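Local coordinates for adhesion and penetration protein autotransporter (Haemophilus influenzae, PDB 3SYJ) that promotes adherence to and invasion of host cells, drives bacterial aggregation through self-association of its passenger domain, and is probably a serine protease, at residues A[904-909]-A[946-951]; A[898-903]-A[935-940]; A[867-872]-A[891-896]; A[850-855]-A[876-881]. One frame throughout, in Å; residues are numbered along the deposited sequence.

All four contacts lie in the pertactin-like C-terminal part of the passenger domain, near the end of the modelled beta-helix. Contact 4 and contact 3 come first along the chain, their segments alternating, with centres about 13 Å apart; each joins parallel strands of successive coils. Contacts 1 and 2 follow, again interleaved, about 8 Å apart between centres, and include the antiparallel strands 935-942 and 945-949. Strand 906-911 runs beside strand 875-881 of contact 4 and pairs with strand 945-949 in contact 1, linking the parallel coils to the antiparallel end. The centres of contacts 2 and 4 are farthest apart, about 20 Å. The last modelled strands thus pair antiparallel, consistent with a cap on the parallel coils.

Contact 1: A[904-909]-A[946-951]; sequences EQLTLV and FRLHNP
Leu906 and Leu948 are joined by two backbone hydrogen bonds, and together they set the antiparallel pairing of 904-909 with 946-949. The shorter of the two, Leu948 N to Leu906 O, is 2.7 Å and nearly straight at 172°. Two residues on, the regular pattern is interrupted: Phe946 O accepts from both Leu908 N, at 2.9 Å, and Val909 N, at 3.2 Å, with both donors in its carbonyl plane. Phe946 N returns a bond to Val909 O. Beyond the other end, a water donates to Glu904 O and accepts from Asn950 N, carrying the connection past the direct pairs.

The polar side-chain contact is between Thr907 and Arg947, which lie side by side on one face of the sheet. Arg947 NE donates to Thr907 OG1 at 3.0 Å, the hydroxyl lying at the edge of the guanidinium and within its plane. The arginine reaches there because its chain is extended from CG to NE. Farther out, its NH2 forms a salt bridge with Glu945, so two different groups hold the guanidinium.

Apolar contacts lie away from this polar pair. Leu908 CD1 comes to 3.7 Å from Leu948 CG, the two side chains running at a slant to each other, while Val909 CB lies 3.8 Å from Phe946 CB. The Phe946 ring continues this packing edge-to-face with Phe923.

Two consecutive residues opposite one is the signature of a classic beta bulge, here placed where strand 906-911 turns a corner in the C-terminal part of the beta-helix and an antiparallel strand covers its edge.

Contact 2: A[898-903]-A[935-940]; sequences KEPETL and LRYKLV
Pro900 meets Leu935 and Tyr937 where the loop between strands 887-895 and 906-911 folds over the start of strand 935-942, an antiparallel element at the C-terminal end of the beta-helix. No hydrogen bond crosses between the two segments, and the contact illustrates how a loop can be fitted to a strand by the orientation of its side chains.

The proline ring and the Leu935 side chain run antiparallel alongside one another, bringing the ring atom Pro900 CD to 3.5 Å from Leu935 CD1. The same methyl also serves Glu899, whose side chain lies roughly perpendicular to the leucine; Glu899 OE2 stands 3.7 Å from Leu935 CD1. The other carboxylate oxygen, OE1, accepts a hydrogen bond from Ala934 N, which holds the acid beside the leucine. On the second branch of Leu935, CD2 is approached more loosely by Leu903 CD1, at 4.3 Å.

Tyr937 faces the proline head-on. Its CG lies anti to the carbonyl carbon (chi1 -62°), and the ring carries its hydroxyl in toward the loop. That hydroxyl is hydrogen-bonded to the hydroxyl of Tyr874, which also bonds to Thr902 O, so one outside tyrosine ties together the strand and the loop. Glu901 packs on Thr507, and Thr902 on Gln508, of the second subunit. Within the contact itself, Pro900 CG is the loop atom nearest the phenol oxygen, 3.3 Å from Tyr937 OH.

Contact 3: A[867-872]-A[891-896]; sequences FTSSLF and LSVRNT
Asn895 OD1 takes two hydrogen bonds from segment 867-872, one from Leu871 N at 2.7 Å and one from Ser869 OG at 2.9 Å. Both donors lie in the plane of the amide carbonyl and on its lone pairs, a grip that should fix the rotation of the amide. This clasp stands at the end of two parallel strands from successive coils of the beta-helix. Ser869 reaches it with OG between its backbone N and carbonyl carbon (chi1 72°). The other end of the amide, ND2, donates to a water that in turn donates to Thr896 O and accepts from Phe872 N.

Backbone bonds carry the pairing away from this clasp. The shortest, Phe867 N to Ser892 O, measures 2.6 Å, and Thr896 N closes the series on Ser869 O.

On the face shared with Ser869 and Asn895, Phe867 CB packs 4.0 Å from Val893 CG2. Leu908 of strand 906-911 packs against both Phe867 and Val893. Thr868 points to the opposite face, with Arg894, and its hydroxyl bonds to Asp877. The aromatic ring of Phe867 slants across Leu891, with CE2 4.1 Å from Leu891 CG.

Contact 4: A[850-855]-A[876-881]; sequences FNTLTV and SDKLKL
Thr852, Leu853 and Thr854 pair in parallel with Lys878, Leu879 and Lys880, the short strand axes only 12° apart and 4.7 Å at closest approach. Parallel, in-register pairing of strands from successive coils is the hallmark of a beta-helix. Before the strands begin, a side chain extends the backbone pattern: Asp877 OD1 accepts from Asn851 N at 2.8 Å, almost straight at 176°, through its anti lone pair. The same oxygen also accepts from Asn821 ND2, so the buried carboxylate is held by more than one donor.

The two faces of the sheet differ in character. Leu853 and Leu879 lie side by side on the buried face, with CD2 of Leu853 4.0 Å from CD1 of Leu879; beyond them Val855 CG2 meets Leu881 CD2 at 3.9 Å, the two side chains running the same way. On the other face Thr852 OG1 approaches Lys878 CB at 3.3 Å. Thr854 runs alongside Lys880, with Thr854 OG1 3.8 Å from Lys880 CD.

At the N-terminal end, Phe850 holds CG anti to its carbonyl carbon (chi1 -68°), which lays the ring against the backbone of Ser876. The result is a CH-pi contact, with Ser876 CA 3.7 Å above the Phe850 ring plane and displaced toward the rim.

Contact 1: A[904-909]-A[946-951]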
loop_
_atom_site.group_PDB
_atom_site.type_symbol
_atom_site.label_atom_id
_atom_site.label_comp_id
_atom_site.label_asym_id
_atom_site.label_seq_id
_atom_site.Cartn_x
_atom_site.Cartn_y
_atom_site.Cartn_z
ATOM N N GLU A 904 23.821 17.267 29.194
ATOM C CA GLU A 904 22.833 18.036 28.453
ATOM C C GLU A 904 21.458 17.804 29.060
ATOM O O GLU A 904 21.312 17.055 30.029
ATOM C CB GLU A 904 22.809 17.610 26.982
ATOM C CG GLU A 904 24.120 17.792 26.246
ATOM C CD GLU A 904 24.497 19.251 26.089
ATOM O OE1 GLU A 904 23.604 20.118 26.226
ATOM O OE2 GLU A 904 25.688 19.528 25.827
ATOM N N GLN A 905 20.451 18.449 28.483
ATOM C CA GLN A 905 19.064 18.161 28.818
ATOM C C GLN A 905 18.430 17.311 27.715
ATOM O O GLN A 905 18.740 17.476 26.537
ATOM C CB GLN A 905 18.268 19.457 29.007
ATOM C CG GLN A 905 18.708 20.303 30.193
ATOM C CD GLN A 905 17.723 21.411 30.520
ATOM O OE1 GLN A 905 17.110 21.995 29.630
ATOM N NE2 GLN A 905 17.569 21.705 31.803
ATOM N N LEU A 906 17.553 16.392 28.096
ATOM C CA LEU A 906 16.803 15.624 27.112
ATOM C C LEU A 906 15.348 16.071 27.098
ATOM O O LEU A 906 14.612 15.845 28.058
ATOM C CB LEU A 906 16.888 14.127 27.403
ATOM C CG LEU A 906 16.257 13.254 26.322
ATOM C CD1 LEU A 906 16.838 13.599 24.964
ATOM C CD2 LEU A 906 16.454 11.783 26.628
ATOM N N THR A 907 14.939 16.719 26.014
ATOM C CA THR A 907 13.551 17.135 25.865
ATOM C C THR A 907 12.656 15.909 25.667
ATOM O O THR A 907 12.958 15.042 24.849
ATOM C CB THR A 907 13.381 18.115 24.676
ATOM O OG1 THR A 907 14.268 19.229 24.840
ATOM C CG2 THR A 907 11.943 18.623 24.584
ATOM N N LEU A 908 11.569 15.833 26.431
ATOM C CA LEU A 908 10.606 14.747 26.279
ATOM C C LEU A 908 9.307 15.268 25.676
ATOM O O LEU A 908 8.765 14.682 24.736
ATOM C CB LEU A 908 10.337 14.063 27.623
ATOM C CG LEU A 908 11.479 13.195 28.149
ATOM C CD1 LEU A 908 11.064 12.479 29.422
ATOM C CD2 LEU A 908 11.927 12.197 27.088
ATOM N N VAL A 909 8.820 16.379 26.218
ATOM C CA VAL A 909 7.621 17.027 25.713
ATOM C C VAL A 909 7.960 18.423 25.212
ATOM O O VAL A 909 8.484 19.247 25.960
ATOM C CB VAL A 909 6.551 17.142 26.808
ATOM C CG1 VAL A 909 5.282 17.746 26.234
ATOM C CG2 VAL A 909 6.267 15.776 27.419
ATOM N N PHE A 946 9.207 20.408 28.549
ATOM C CA PHE A 946 9.456 19.460 29.633
ATOM C C PHE A 946 10.656 18.576 29.329
ATOM O O PHE A 946 10.625 17.763 28.403
ATOM C CB PHE A 946 8.209 18.616 29.919
ATOM C CG PHE A 946 7.081 19.403 30.516
ATOM C CD1 PHE A 946 6.896 19.442 31.884
ATOM C CD2 PHE A 946 6.222 20.130 29.707
ATOM C CE1 PHE A 946 5.863 20.182 32.438
ATOM C CE2 PHE A 946 5.189 20.871 30.254
ATOM C CZ PHE A 946 5.008 20.896 31.620
ATOM N N ARG A 947 11.715 18.745 30.114
ATOM C CA ARG A 947 12.976 18.071 29.842
ATOM C C ARG A 947 13.484 17.255 31.026
ATOM O O ARG A 947 13.108 17.499 32.175
ATOM C CB ARG A 947 14.040 19.091 29.434
ATOM C CG ARG A 947 13.574 20.096 28.407
ATOM C CD ARG A 947 14.750 20.791 27.752
ATOM N NE ARG A 947 14.312 21.616 26.632
ATOM C CZ ARG A 947 14.145 22.932 26.699
ATOM N NH1 ARG A 947 14.398 23.572 27.833
ATOM N NH2 ARG A 947 13.736 23.611 25.633
ATOM N N LEU A 948 14.329 16.271 30.722
ATOM C CA LEU A 948 15.076 15.535 31.733
ATOM C C LEU A 948 16.341 16.311 32.051
ATOM O O LEU A 948 17.113 16.669 31.158
ATOM C CB LEU A 948 15.439 14.138 31.237
ATOM C CG LEU A 948 14.299 13.128 31.184
ATOM C CD1 LEU A 948 14.816 11.774 30.725
ATOM C CD2 LEU A 948 13.620 13.023 32.538
ATOM N N HIS A 949 16.554 16.561 33.337
ATOM C CA HIS A 949 17.594 17.476 33.770
ATOM C C HIS A 949 18.429 16.859 34.887
ATOM O O HIS A 949 17.915 16.125 35.730
ATOM C CB HIS A 949 16.948 18.785 34.231
ATOM C CG HIS A 949 17.928 19.860 34.580
ATOM N ND1 HIS A 949 17.781 20.668 35.687
ATOM C CD2 HIS A 949 19.067 20.263 33.967
ATOM C CE1 HIS A 949 18.786 21.524 35.740
ATOM N NE2 HIS A 949 19.581 21.300 34.709
ATOM N N ASN A 950 19.725 17.151 34.875
ATOM C CA ASN A 950 20.624 16.713 35.933
ATOM C C ASN A 950 20.999 17.874 36.849
ATOM O O ASN A 950 21.691 18.799 36.431
ATOM C CB ASN A 950 21.886 16.094 35.337
ATOM C CG ASN A 950 22.877 15.671 36.398
ATOM O OD1 ASN A 950 22.504 15.390 37.538
ATOM N ND2 ASN A 950 24.150 15.620 36.031
ATOM N N PRO A 951 20.535 17.831 38.106
ATOM C CA PRO A 951 20.825 18.883 39.087
ATOM C C PRO A 951 22.321 18.992 39.393
ATOM O O PRO A 951 22.861 20.102 39.418
ATOM C CB PRO A 951 20.064 18.418 40.337
ATOM C CG PRO A 951 19.012 17.488 39.820
ATOM C CD PRO A 951 19.653 16.791 38.660
HETATM O O HOH W 1 20.949 18.089 32.509
#

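Contact 2: A[898-903]-A[935-940]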
loop_
_atom_site.group_PDB
_atom_site.type_symbol
_atom_site.label_atom_id
_atom_site.label_comp_id
_atom_site.label_asym_id
_atom_site.label_seq_id
_atom_site.Cartn_x
_atom_site.Cartn_y
_atom_site.Cartn_z
ATOM N N LYS A 898 24.485 3.313 27.936
ATOM C CA LYS A 898 25.544 3.894 28.739
ATOM C C LYS A 898 25.212 5.169 29.510
ATOM O O LYS A 898 24.249 5.835 29.227
ATOM N N GLU A 899 26.065 5.512 30.467
ATOM C CA GLU A 899 26.054 6.798 31.119
ATOM C C GLU A 899 26.622 7.875 30.184
ATOM O O GLU A 899 27.633 7.670 29.543
ATOM C CB GLU A 899 26.849 6.698 32.401
ATOM C CG GLU A 899 27.565 7.906 32.790
ATOM C CD GLU A 899 27.943 7.906 34.247
ATOM O OE1 GLU A 899 27.804 6.899 34.933
ATOM O OE2 GLU A 899 28.369 8.931 34.721
ATOM N N PRO A 900 25.962 9.017 30.095
ATOM C CA PRO A 900 26.331 9.980 29.084
ATOM C C PRO A 900 27.706 10.561 29.332
ATOM O O PRO A 900 28.041 10.912 30.434
ATOM C CB PRO A 900 25.248 11.046 29.184
ATOM C CG PRO A 900 24.204 10.494 30.067
ATOM C CD PRO A 900 24.781 9.431 30.862
ATOM N N GLU A 901 28.501 10.637 28.282
ATOM C CA GLU A 901 29.834 11.233 28.387
ATOM C C GLU A 901 29.779 12.752 28.210
ATOM O O GLU A 901 30.731 13.367 27.737
ATOM C CB GLU A 901 30.792 10.605 27.369
ATOM C CG GLU A 901 31.107 9.135 27.643
ATOM C CD GLU A 901 31.860 8.450 26.503
ATOM O OE1 GLU A 901 32.010 9.064 25.417
ATOM O OE2 GLU A 901 32.298 7.291 26.697
ATOM N N THR A 902 28.649 13.340 28.591
ATOM C CA THR A 902 28.458 14.786 28.559
ATOM C C THR A 902 27.169 15.156 29.288
ATOM O O THR A 902 26.293 14.311 29.482
ATOM C CB THR A 902 28.393 15.331 27.122
ATOM O OG1 THR A 902 28.105 16.735 27.163
ATOM C CG2 THR A 902 27.307 14.616 26.321
ATOM N N LEU A 903 27.057 16.417 29.693
ATOM C CA LEU A 903 25.877 16.881 30.420
ATOM C C LEU A 903 24.972 17.797 29.591
ATOM O O LEU A 903 25.306 18.952 29.322
ATOM C CB LEU A 903 26.272 17.562 31.736
ATOM C CG LEU A 903 26.184 16.698 33.002
ATOM C CD1 LEU A 903 27.379 15.757 33.153
ATOM C CD2 LEU A 903 26.046 17.579 34.235
ATOM N N LEU A 935 24.478 9.121 36.876
ATOM C CA LEU A 935 23.755 10.349 36.556
ATOM C C LEU A 935 22.243 10.254 36.771
ATOM O O LEU A 935 21.560 9.405 36.195
ATOM C CB LEU A 935 24.083 10.818 35.138
ATOM C CG LEU A 935 25.480 11.426 34.989
ATOM C CD1 LEU A 935 25.908 11.461 33.527
ATOM C CD2 LEU A 935 25.546 12.816 35.624
ATOM N N ARG A 936 21.742 11.152 37.611
ATOM C CA ARG A 936 20.342 11.193 37.996
ATOM C C ARG A 936 19.638 12.357 37.295
ATOM O O ARG A 936 20.013 13.520 37.473
ATOM C CB ARG A 936 20.254 11.350 39.516
ATOM C CG ARG A 936 18.917 11.818 40.051
ATOM C CD ARG A 936 17.906 10.691 40.080
ATOM N NE ARG A 936 18.392 9.487 40.753
ATOM C CZ ARG A 936 18.154 9.185 42.027
ATOM N NH1 ARG A 936 17.445 10.011 42.788
ATOM N NH2 ARG A 936 18.624 8.056 42.543
ATOM N N TYR A 937 18.629 12.041 36.488
ATOM C CA TYR A 937 17.841 13.068 35.811
ATOM C C TYR A 937 16.436 13.144 36.396
ATOM O O TYR A 937 15.843 12.127 36.753
ATOM C CB TYR A 937 17.780 12.818 34.298
ATOM C CG TYR A 937 19.124 12.867 33.608
ATOM C CD1 TYR A 937 19.487 13.950 32.813
ATOM C CD2 TYR A 937 20.035 11.830 33.752
ATOM C CE1 TYR A 937 20.725 13.994 32.180
ATOM C CE2 TYR A 937 21.269 11.865 33.127
ATOM C CZ TYR A 937 21.610 12.946 32.345
ATOM O OH TYR A 937 22.841 12.962 31.732
ATOM N N LYS A 938 15.920 14.362 36.506
ATOM C CA LYS A 938 14.561 14.585 36.968
ATOM C C LYS A 938 13.795 15.349 35.892
ATOM O O LYS A 938 14.380 15.773 34.896
ATOM C CB LYS A 938 14.561 15.367 38.284
ATOM C CG LYS A 938 15.106 14.609 39.489
ATOM C CD LYS A 938 14.913 15.442 40.755
ATOM C CE LYS A 938 15.341 14.701 42.008
ATOM N NZ LYS A 938 14.546 13.458 42.189
ATOM N N LEU A 939 12.491 15.519 36.090
ATOM C CA LEU A 939 11.657 16.222 35.118
ATOM C C LEU A 939 11.445 17.673 35.523
ATOM O O LEU A 939 11.068 17.964 36.659
ATOM C CB LEU A 939 10.303 15.526 34.942
ATOM C CG LEU A 939 9.384 16.112 33.864
ATOM C CD1 LEU A 939 9.982 15.967 32.467
ATOM C CD2 LEU A 939 8.016 15.459 33.920
ATOM N N VAL A 940 11.681 18.581 34.583
ATOM C CA VAL A 940 11.528 20.005 34.835
ATOM C C VAL A 940 10.822 20.683 33.669
ATOM O O VAL A 940 10.903 20.220 32.530
ATOM C CB VAL A 940 12.895 20.684 35.017
ATOM C CG1 VAL A 940 13.588 20.161 36.266
ATOM C CG2 VAL A 940 13.768 20.460 33.782
#

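Contact 3: A[867-872]-A[891-896]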
loop_
_atom_site.group_PDB
_atom_site.type_symbol
_atom_site.label_atom_id
_atom_site.label_comp_id
_atom_site.label_asym_id
_atom_site.label_seq_id
_atom_site.Cartn_x
_atom_site.Cartn_y
_atom_site.Cartn_z
ATOM N N PHE A 867 7.716 6.372 27.481
ATOM C CA PHE A 867 8.836 6.770 26.633
ATOM C C PHE A 867 9.970 5.753 26.673
ATOM O O PHE A 867 10.174 5.072 27.682
ATOM C CB PHE A 867 9.405 8.114 27.098
ATOM C CG PHE A 867 8.611 9.308 26.655
ATOM C CD1 PHE A 867 9.117 10.175 25.700
ATOM C CD2 PHE A 867 7.368 9.577 27.206
ATOM C CE1 PHE A 867 8.392 11.286 25.297
ATOM C CE2 PHE A 867 6.638 10.683 26.804
ATOM C CZ PHE A 867 7.151 11.537 25.851
ATOM N N THR A 868 10.705 5.654 25.569
ATOM C CA THR A 868 12.017 5.026 25.588
ATOM C C THR A 868 13.036 6.118 25.294
ATOM O O THR A 868 12.704 7.134 24.678
ATOM C CB THR A 868 12.158 3.889 24.549
ATOM O OG1 THR A 868 12.098 4.427 23.224
ATOM C CG2 THR A 868 11.064 2.843 24.730
ATOM N N SER A 869 14.273 5.915 25.733
ATOM C CA SER A 869 15.314 6.913 25.516
ATOM C C SER A 869 16.723 6.331 25.566
ATOM O O SER A 869 16.941 5.228 26.067
ATOM C CB SER A 869 15.195 8.024 26.559
ATOM O OG SER A 869 15.607 7.560 27.836
ATOM N N SER A 870 17.669 7.096 25.028
ATOM C CA SER A 870 19.091 6.830 25.190
ATOM C C SER A 870 19.763 8.103 25.670
ATOM O O SER A 870 20.172 8.934 24.861
ATOM C CB SER A 870 19.731 6.383 23.876
ATOM O OG SER A 870 21.132 6.220 24.035
ATOM N N LEU A 871 19.864 8.260 26.986
ATOM C CA LEU A 871 20.466 9.454 27.564
ATOM C C LEU A 871 21.901 9.624 27.086
ATOM O O LEU A 871 22.414 10.744 27.033
ATOM C CB LEU A 871 20.409 9.413 29.096
ATOM C CG LEU A 871 19.062 9.802 29.720
ATOM C CD1 LEU A 871 19.067 9.597 31.227
ATOM C CD2 LEU A 871 18.714 11.246 29.382
ATOM N N PHE A 872 22.534 8.509 26.723
ATOM C CA PHE A 872 23.906 8.539 26.233
ATOM C C PHE A 872 24.055 9.364 24.956
ATOM O O PHE A 872 25.014 10.120 24.808
ATOM C CB PHE A 872 24.451 7.130 26.003
ATOM C CG PHE A 872 25.860 7.115 25.489
ATOM C CD1 PHE A 872 26.934 7.054 26.363
ATOM C CD2 PHE A 872 26.114 7.192 24.129
ATOM C CE1 PHE A 872 28.232 7.053 25.891
ATOM C CE2 PHE A 872 27.409 7.192 23.652
ATOM C CZ PHE A 872 28.470 7.122 24.533
ATOM N N LEU A 891 4.518 10.623 33.052
ATOM C CA LEU A 891 5.566 10.263 32.111
ATOM C C LEU A 891 6.379 9.108 32.661
ATOM O O LEU A 891 6.921 9.187 33.759
ATOM C CB LEU A 891 6.480 11.456 31.829
ATOM C CG LEU A 891 6.175 12.273 30.573
ATOM C CD1 LEU A 891 4.694 12.588 30.485
ATOM C CD2 LEU A 891 7.005 13.547 30.542
ATOM N N SER A 892 6.454 8.029 31.895
ATOM C CA SER A 892 7.256 6.884 32.283
ATOM C C SER A 892 8.366 6.712 31.261
ATOM O O SER A 892 8.117 6.737 30.057
ATOM C CB SER A 892 6.395 5.628 32.357
ATOM O OG SER A 892 7.091 4.589 33.017
ATOM N N VAL A 893 9.594 6.551 31.736
ATOM C CA VAL A 893 10.738 6.502 30.833
ATOM C C VAL A 893 11.574 5.248 31.033
ATOM O O VAL A 893 11.940 4.911 32.163
ATOM C CB VAL A 893 11.649 7.739 30.995
ATOM C CG1 VAL A 893 12.885 7.605 30.114
ATOM C CG2 VAL A 893 10.885 9.009 30.669
ATOM N N ARG A 894 11.854 4.556 29.929
ATOM C CA ARG A 894 12.792 3.439 29.927
ATOM C C ARG A 894 14.025 3.793 29.113
ATOM O O ARG A 894 13.937 4.083 27.924
ATOM C CB ARG A 894 12.135 2.152 29.422
ATOM C CG ARG A 894 11.213 1.498 30.440
ATOM C CD ARG A 894 10.703 0.150 29.965
ATOM N NE ARG A 894 9.510 -0.243 30.706
ATOM C CZ ARG A 894 9.518 -0.997 31.797
ATOM N NH1 ARG A 894 10.666 -1.474 32.269
ATOM N NH2 ARG A 894 8.376 -1.283 32.406
ATOM N N ASN A 895 15.198 3.793 29.751
ATOM C CA ASN A 895 16.453 4.267 29.171
ATOM C C ASN A 895 17.414 3.165 28.994
ATOM O O ASN A 895 17.482 2.288 29.805
ATOM C CB ASN A 895 17.126 5.321 30.077
ATOM C CG ASN A 895 18.367 5.978 29.441
ATOM O OD1 ASN A 895 18.252 6.777 28.558
ATOM N ND2 ASN A 895 19.536 5.660 29.943
ATOM N N THR A 896 18.174 3.241 27.921
ATOM C CA THR A 896 19.286 2.371 27.663
ATOM C C THR A 896 20.378 3.246 27.143
ATOM O O THR A 896 20.150 4.388 26.918
ATOM C CB THR A 896 18.952 1.354 26.598
ATOM O OG1 THR A 896 18.395 1.992 25.458
ATOM C CG2 THR A 896 17.994 0.336 27.129
HETATM O O HOH W 2 21.563 5.907 28.299
#

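Contact 4: A[850-855]-A[876-881]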
loop_
_atom_site.group_PDB
_atom_site.type_symbol
_atom_site.label_atom_id
_atom_site.label_comp_id
_atom_site.label_asym_id
_atom_site.label_seq_id
_atom_site.Cartn_x
_atom_site.Cartn_y
_atom_site.Cartn_z
ATOM N N PHE A 850 13.564 5.885 17.179
ATOM C CA PHE A 850 12.740 6.637 18.122
ATOM C C PHE A 850 11.569 7.306 17.417
ATOM O O PHE A 850 11.687 7.748 16.268
ATOM C CB PHE A 850 13.571 7.673 18.886
ATOM C CG PHE A 850 14.563 7.068 19.838
ATOM C CD1 PHE A 850 14.135 6.448 21.001
ATOM C CD2 PHE A 850 15.921 7.118 19.569
ATOM C CE1 PHE A 850 15.043 5.890 21.881
ATOM C CE2 PHE A 850 16.837 6.560 20.445
ATOM C CZ PHE A 850 16.398 5.945 21.602
ATOM N N ASN A 851 10.437 7.376 18.111
ATOM C CA ASN A 851 9.212 7.903 17.521
ATOM C C ASN A 851 8.768 9.222 18.129
ATOM O O ASN A 851 9.136 9.559 19.256
ATOM C CB ASN A 851 8.079 6.883 17.642
ATOM C CG ASN A 851 8.352 5.617 16.862
ATOM O OD1 ASN A 851 9.040 5.637 15.839
ATOM N ND2 ASN A 851 7.811 4.504 17.342
ATOM N N THR A 852 7.963 9.956 17.371
ATOM C CA THR A 852 7.380 11.202 17.838
ATOM C C THR A 852 5.876 11.190 17.599
ATOM O O THR A 852 5.412 10.888 16.499
ATOM C CB THR A 852 7.992 12.422 17.113
ATOM O OG1 THR A 852 9.396 12.496 17.389
ATOM C CG2 THR A 852 7.318 13.712 17.562
ATOM N N LEU A 853 5.116 11.507 18.637
ATOM C CA LEU A 853 3.693 11.732 18.477
ATOM C C LEU A 853 3.441 13.233 18.454
ATOM O O LEU A 853 3.765 13.937 19.408
ATOM C CB LEU A 853 2.912 11.071 19.611
ATOM C CG LEU A 853 1.425 11.415 19.733
ATOM C CD1 LEU A 853 0.665 11.135 18.437
ATOM C CD2 LEU A 853 0.806 10.661 20.902
ATOM N N THR A 854 2.875 13.720 17.357
ATOM C CA THR A 854 2.547 15.131 17.221
ATOM C C THR A 854 1.049 15.330 17.393
ATOM O O THR A 854 0.254 14.658 16.735
ATOM C CB THR A 854 2.949 15.662 15.829
ATOM O OG1 THR A 854 4.361 15.505 15.638
ATOM C CG2 THR A 854 2.573 17.132 15.681
ATOM N N VAL A 855 0.668 16.249 18.279
ATOM C CA VAL A 855 -0.738 16.600 18.479
ATOM C C VAL A 855 -1.012 18.050 18.074
ATOM O O VAL A 855 -1.070 18.940 18.923
ATOM C CB VAL A 855 -1.170 16.401 19.939
ATOM C CG1 VAL A 855 -2.672 16.631 20.080
ATOM C CG2 VAL A 855 -0.783 15.009 20.420
ATOM N N SER A 876 15.503 10.279 22.221
ATOM C CA SER A 876 14.340 9.616 22.808
ATOM C C SER A 876 13.081 9.757 21.957
ATOM O O SER A 876 13.064 10.478 20.954
ATOM C CB SER A 876 14.054 10.174 24.200
ATOM O OG SER A 876 13.315 11.376 24.116
ATOM N N ASP A 877 12.025 9.062 22.372
ATOM C CA ASP A 877 10.705 9.271 21.793
ATOM C C ASP A 877 10.290 10.685 22.160
ATOM O O ASP A 877 10.737 11.222 23.173
ATOM C CB ASP A 877 9.693 8.268 22.350
ATOM C CG ASP A 877 9.998 6.834 21.950
ATOM O OD1 ASP A 877 10.399 6.604 20.787
ATOM O OD2 ASP A 877 9.823 5.934 22.800
ATOM N N LYS A 878 9.439 11.291 21.341
ATOM C CA LYS A 878 9.048 12.676 21.551
ATOM C C LYS A 878 7.535 12.847 21.596
ATOM O O LYS A 878 6.795 12.137 20.919
ATOM C CB LYS A 878 9.643 13.568 20.457
ATOM C CG LYS A 878 11.164 13.656 20.484
ATOM C CD LYS A 878 11.650 14.266 21.795
ATOM C CE LYS A 878 13.101 13.903 22.099
ATOM N NZ LYS A 878 14.051 14.558 21.168
ATOM N N LEU A 879 7.083 13.789 22.412
ATOM C CA LEU A 879 5.686 14.189 22.423
ATOM C C LEU A 879 5.639 15.666 22.057
ATOM O O LEU A 879 6.072 16.522 22.827
ATOM C CB LEU A 879 5.062 13.940 23.797
ATOM C CG LEU A 879 3.582 14.279 23.992
ATOM C CD1 LEU A 879 2.716 13.565 22.963
ATOM C CD2 LEU A 879 3.141 13.934 25.409
ATOM N N LYS A 880 5.136 15.953 20.860
ATOM C CA LYS A 880 5.097 17.311 20.332
ATOM C C LYS A 880 3.688 17.887 20.440
ATOM O O LYS A 880 2.761 17.397 19.805
ATOM C CB LYS A 880 5.566 17.312 18.876
ATOM C CG LYS A 880 5.569 18.672 18.212
ATOM C CD LYS A 880 6.151 18.598 16.806
ATOM C CE LYS A 880 7.636 18.272 16.841
ATOM N NZ LYS A 880 8.307 18.615 15.555
ATOM N N LEU A 881 3.532 18.929 21.249
ATOM C CA LEU A 881 2.213 19.482 21.529
ATOM C C LEU A 881 2.081 20.924 21.053
ATOM O O LEU A 881 3.059 21.547 20.646
ATOM C CB LEU A 881 1.913 19.399 23.027
ATOM C CG LEU A 881 2.146 18.041 23.689
ATOM C CD1 LEU A 881 1.820 18.113 25.167
ATOM C CD2 LEU A 881 1.313 16.968 23.004
#